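Local atomic coordinates of aldehyde dehydrogenase family protein (Pseudomonas syringae pv. tomato, PDB entry 5IUW), a protein that probably oxidises an aldehyde to the carboxylic acid with NAD(P)+ as cofactor, and binds NAD and indole-3-acetic acid. Residues V165-P170 against S193-L198. Residues are numbered along the deposited sequence; the frame is centred on the assembly and turned at random.
Sequences VPWNFP and SEKSPL. With NAD (nicotinamide-adenine-dinucleotide), chain C; IAC (1H-indol-3-ylacetic acid), chain D.
Lys195 sets its CD methylene over one face of the Trp167 indole, in the Rossmann-like nucleotide-binding fold of the aldehyde dehydrogenases, where the loops after parallel strands 149-164 and 187-191 come together beside NAD. The evidence for a CH-pi contact is direct: Lys195 CD stands 3.6 Å from the centroid of the five-membered ring of Trp167, 28° off its normal. The two side chains run side by side and point the same way; the lysine chain then bends at chi4 and carries NZ away from the indole, to a long, weak ion pair with Asp346. Trp167 CG sits between its own backbone N and carbonyl carbon (chi1 52°), which brings the indole edge to the diphosphate; NE1 of Trp167 gives a weak hydrogen bond to NAD O1N, 3.1 Å long and bent to 138°. Phe403 meets the same indole with its plane nearly perpendicular.

Ser193 OG, near the plane of the indole at its edge, accepts from Lys195 N at 3.0 Å, an ST turn within the type I turn Ser193-Ser196; this holds the hydroxyl against the backbone of the turn. Ser196 OG lies 3.2 Å from Trp167 CA and also touches Trp167 CB and the Pro170 ring. A water links the two loops: it donates to Pro166 O at 2.7 Å, accepts from Ser193 N and hydrogen-bonds Ser196 OG. The adenosine ribose of NAD joins the two loops as well: O3B donates to Val165 O at 2.7 Å, and O2B donates to Glu194 OE1 at 2.8 Å.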
loop_
_atom_site.group_PDB
_atom_site.type_symbol
_atom_site.label_atom_id
_atom_site.label_comp_id
_atom_site.label_asym_id
_atom_site.label_seq_id
_atom_site.Cartn_x
_atom_site.Cartn_y
_atom_site.Cartn_z
ATOM N N VAL A 165 -17.774 -5.402 -25.246
ATOM C CA VAL A 165 -18.577 -4.434 -24.509
ATOM C C VAL A 165 -20.018 -4.303 -25.034
ATOM O O VAL A 165 -20.316 -4.751 -26.150
ATOM C CB VAL A 165 -17.878 -3.053 -24.534
ATOM C CG1 VAL A 165 -16.527 -3.148 -23.865
ATOM C CG2 VAL A 165 -17.733 -2.574 -25.943
ATOM N N PRO A 166 -20.914 -3.695 -24.222
ATOM C CA PRO A 166 -22.327 -3.643 -24.584
ATOM C C PRO A 166 -22.714 -2.315 -25.217
ATOM O O PRO A 166 -21.867 -1.472 -25.499
ATOM C CB PRO A 166 -23.019 -3.826 -23.239
ATOM C CG PRO A 166 -22.121 -3.063 -22.291
ATOM C CD PRO A 166 -20.713 -3.124 -22.875
ATOM N N TRP A 167 -24.005 -2.140 -25.424
ATOM C CA TRP A 167 -24.518 -1.003 -26.176
ATOM C C TRP A 167 -25.081 0.147 -25.325
ATOM O O TRP A 167 -25.394 1.194 -25.860
ATOM C CB TRP A 167 -25.596 -1.488 -27.141
ATOM C CG TRP A 167 -26.672 -2.298 -26.498
ATOM C CD1 TRP A 167 -26.772 -3.661 -26.477
ATOM C CD2 TRP A 167 -27.808 -1.801 -25.780
ATOM N NE1 TRP A 167 -27.903 -4.041 -25.802
ATOM C CE2 TRP A 167 -28.559 -2.919 -25.366
ATOM C CE3 TRP A 167 -28.275 -0.516 -25.463
ATOM C CZ2 TRP A 167 -29.747 -2.795 -24.638
ATOM C CZ3 TRP A 167 -29.454 -0.394 -24.734
ATOM C CH2 TRP A 167 -30.178 -1.530 -24.334
ATOM N N ASN A 168 -25.220 -0.033 -24.014
ATOM C CA ASN A 168 -25.925 0.995 -23.248
ATOM C C ASN A 168 -25.071 2.239 -22.928
ATOM O O ASN A 168 -25.585 3.352 -22.912
ATOM C CB ASN A 168 -26.515 0.399 -21.973
ATOM C CG ASN A 168 -25.467 -0.129 -21.020
ATOM O OD1 ASN A 168 -24.418 -0.622 -21.427
ATOM N ND2 ASN A 168 -25.765 -0.044 -19.726
ATOM N N PHE A 169 -23.785 2.052 -22.670
ATOM C CA PHE A 169 -22.845 3.166 -22.639
ATOM C C PHE A 169 -21.647 2.773 -23.498
ATOM O O PHE A 169 -20.620 2.350 -22.967
ATOM C CB PHE A 169 -22.378 3.494 -21.217
ATOM C CG PHE A 169 -23.460 3.981 -20.295
ATOM C CD1 PHE A 169 -23.712 5.333 -20.150
ATOM C CD2 PHE A 169 -24.202 3.082 -19.539
ATOM C CE1 PHE A 169 -24.698 5.783 -19.287
ATOM C CE2 PHE A 169 -25.186 3.521 -18.668
ATOM C CZ PHE A 169 -25.438 4.875 -18.543
ATOM N N PRO A 170 -21.783 2.887 -24.825
ATOM C CA PRO A 170 -20.803 2.336 -25.775
ATOM C C PRO A 170 -19.385 2.877 -25.560
ATOM O O PRO A 170 -18.449 2.107 -25.371
ATOM C CB PRO A 170 -21.340 2.786 -27.146
ATOM C CG PRO A 170 -22.778 3.092 -26.920
ATOM C CD PRO A 170 -22.887 3.584 -25.507
ATOM N N SER A 193 -20.457 -3.688 -29.264
ATOM C CA SER A 193 -21.737 -4.304 -29.548
ATOM C C SER A 193 -22.137 -4.049 -30.990
ATOM O O SER A 193 -21.875 -2.977 -31.536
ATOM C CB SER A 193 -22.815 -3.767 -28.611
ATOM O OG SER A 193 -24.090 -4.204 -29.017
ATOM N N GLU A 194 -22.795 -5.029 -31.601
ATOM C CA GLU A 194 -23.325 -4.837 -32.939
ATOM C C GLU A 194 -24.484 -3.828 -32.929
ATOM O O GLU A 194 -24.896 -3.356 -33.975
ATOM C CB GLU A 194 -23.777 -6.176 -33.543
ATOM C CG GLU A 194 -24.974 -6.811 -32.854
ATOM C CD GLU A 194 -24.610 -7.713 -31.670
ATOM O OE1 GLU A 194 -23.483 -7.628 -31.128
ATOM O OE2 GLU A 194 -25.472 -8.517 -31.279
ATOM N N LYS A 195 -24.988 -3.489 -31.746
ATOM C CA LYS A 195 -26.043 -2.491 -31.618
ATOM C C LYS A 195 -25.472 -1.080 -31.497
ATOM O O LYS A 195 -26.202 -0.103 -31.580
ATOM C CB LYS A 195 -26.928 -2.787 -30.406
ATOM C CG LYS A 195 -27.840 -4.000 -30.546
ATOM C CD LYS A 195 -28.481 -4.330 -29.219
ATOM C CE LYS A 195 -29.638 -5.294 -29.368
ATOM N NZ LYS A 195 -29.315 -6.381 -30.318
ATOM N N SER A 196 -24.170 -0.975 -31.286
ATOM C CA SER A 196 -23.551 0.342 -31.150
ATOM C C SER A 196 -22.067 0.348 -31.519
ATOM O O SER A 196 -21.229 0.629 -30.681
ATOM C CB SER A 196 -23.729 0.854 -29.722
ATOM O OG SER A 196 -23.084 -0.019 -28.809
ATOM N N PRO A 197 -21.745 0.060 -32.788
ATOM C CA PRO A 197 -20.333 -0.047 -33.164
ATOM C C PRO A 197 -19.635 1.283 -33.461
ATOM O O PRO A 197 -18.412 1.308 -33.487
ATOM C CB PRO A 197 -20.390 -0.896 -34.431
ATOM C CG PRO A 197 -21.681 -0.498 -35.065
ATOM C CD PRO A 197 -22.638 -0.294 -33.906
ATOM N N LEU A 198 -20.387 2.358 -33.669
ATOM C CA LEU A 198 -19.831 3.557 -34.306
ATOM C C LEU A 198 -18.732 4.311 -33.525
ATOM O O LEU A 198 -17.727 4.703 -34.113
ATOM C CB LEU A 198 -20.968 4.521 -34.640
ATOM C CG LEU A 198 -21.991 3.949 -35.646
ATOM C CD1 LEU A 198 -23.029 4.991 -36.057
ATOM C CD2 LEU A 198 -21.307 3.363 -36.888
HETATM P PA NAD C . -24.989 -9.054 -24.306
HETATM O O1A NAD C . -24.402 -10.045 -23.332
HETATM O O2A NAD C . -26.043 -9.702 -25.135
HETATM O O5B NAD C . -23.823 -8.563 -25.284
HETATM C C5B NAD C . -22.713 -7.836 -24.718
HETATM C C4B NAD C . -21.457 -8.111 -25.614
HETATM O O4B NAD C . -21.206 -9.397 -25.664
HETATM C C3B NAD C . -21.760 -7.671 -27.032
HETATM O O3B NAD C . -20.677 -7.039 -27.553
HETATM C C2B NAD C . -22.059 -9.028 -27.730
HETATM O O2B NAD C . -21.940 -8.876 -29.215
HETATM C C1B NAD C . -21.199 -9.836 -27.202
HETATM N N9A NAD C . -21.584 -11.235 -27.348
HETATM C C8A NAD C . -22.835 -11.724 -27.488
HETATM N N7A NAD C . -22.742 -13.070 -27.618
HETATM C C5A NAD C . -21.427 -13.419 -27.549
HETATM C C6A NAD C . -20.780 -14.640 -27.614
HETATM N N6A NAD C . -21.353 -15.910 -27.782
HETATM N N1A NAD C . -19.448 -14.726 -27.521
HETATM C C2A NAD C . -18.736 -13.587 -27.354
HETATM N N3A NAD C . -19.361 -12.369 -27.291
HETATM C C4A NAD C . -20.709 -12.292 -27.382
HETATM O O3 NAD C . -25.565 -7.845 -23.469
HETATM P PN NAD C . -26.270 -6.519 -24.077
HETATM O O1N NAD C . -27.278 -6.948 -25.109
HETATM O O2N NAD C . -25.199 -5.686 -24.735
HETATM O O5D NAD C . -27.087 -5.763 -22.925
HETATM C C5D NAD C . -26.476 -5.088 -21.828
HETATM C C4D NAD C . -26.227 -6.046 -20.592
HETATM O O4D NAD C . -25.067 -5.696 -20.135
HETATM C C3D NAD C . -27.183 -5.853 -19.420
HETATM O O3D NAD C . -27.482 -7.037 -18.800
HETATM C C2D NAD C . -26.388 -4.946 -18.441
HETATM O O2D NAD C . -26.839 -5.107 -17.007
HETATM C C1D NAD C . -25.194 -5.333 -18.572
HETATM N N1N NAD C . -24.286 -4.256 -18.219
HETATM C C2N NAD C . -23.397 -4.427 -17.174
HETATM C C3N NAD C . -22.532 -3.384 -16.828
HETATM C C7N NAD C . -21.555 -3.564 -15.665
HETATM O O7N NAD C . -21.711 -4.484 -14.883
HETATM N N7N NAD C . -20.502 -2.678 -15.489
HETATM C C4N NAD C . -22.561 -2.188 -17.536
HETATM C C5N NAD C . -23.445 -2.023 -18.587
HETATM C C6N NAD C . -24.314 -3.068 -18.930
HETATM C C IAC D . -22.674 5.119 -13.925
HETATM C C1 IAC D . -22.744 4.725 -15.227
HETATM C C2 IAC D . -22.824 5.688 -16.266
HETATM C C3 IAC D . -22.832 7.039 -15.947
HETATM C C4 IAC D . -22.762 7.447 -14.618
HETATM C C5 IAC D . -22.682 6.505 -13.603
HETATM C C7 IAC D . -22.718 3.337 -15.257
HETATM C C8 IAC D . -22.635 2.869 -13.962
HETATM C C17 IAC D . -22.774 2.516 -16.514
HETATM C C18 IAC D . -23.142 1.091 -16.200
HETATM N N IAC D . -22.605 3.961 -13.134
HETATM O O2 IAC D . -24.300 0.662 -16.448
HETATM O O3 IAC D . -22.253 0.350 -15.713
HETATM O O HOH W 1 -20.411 -1.076 -27.789
#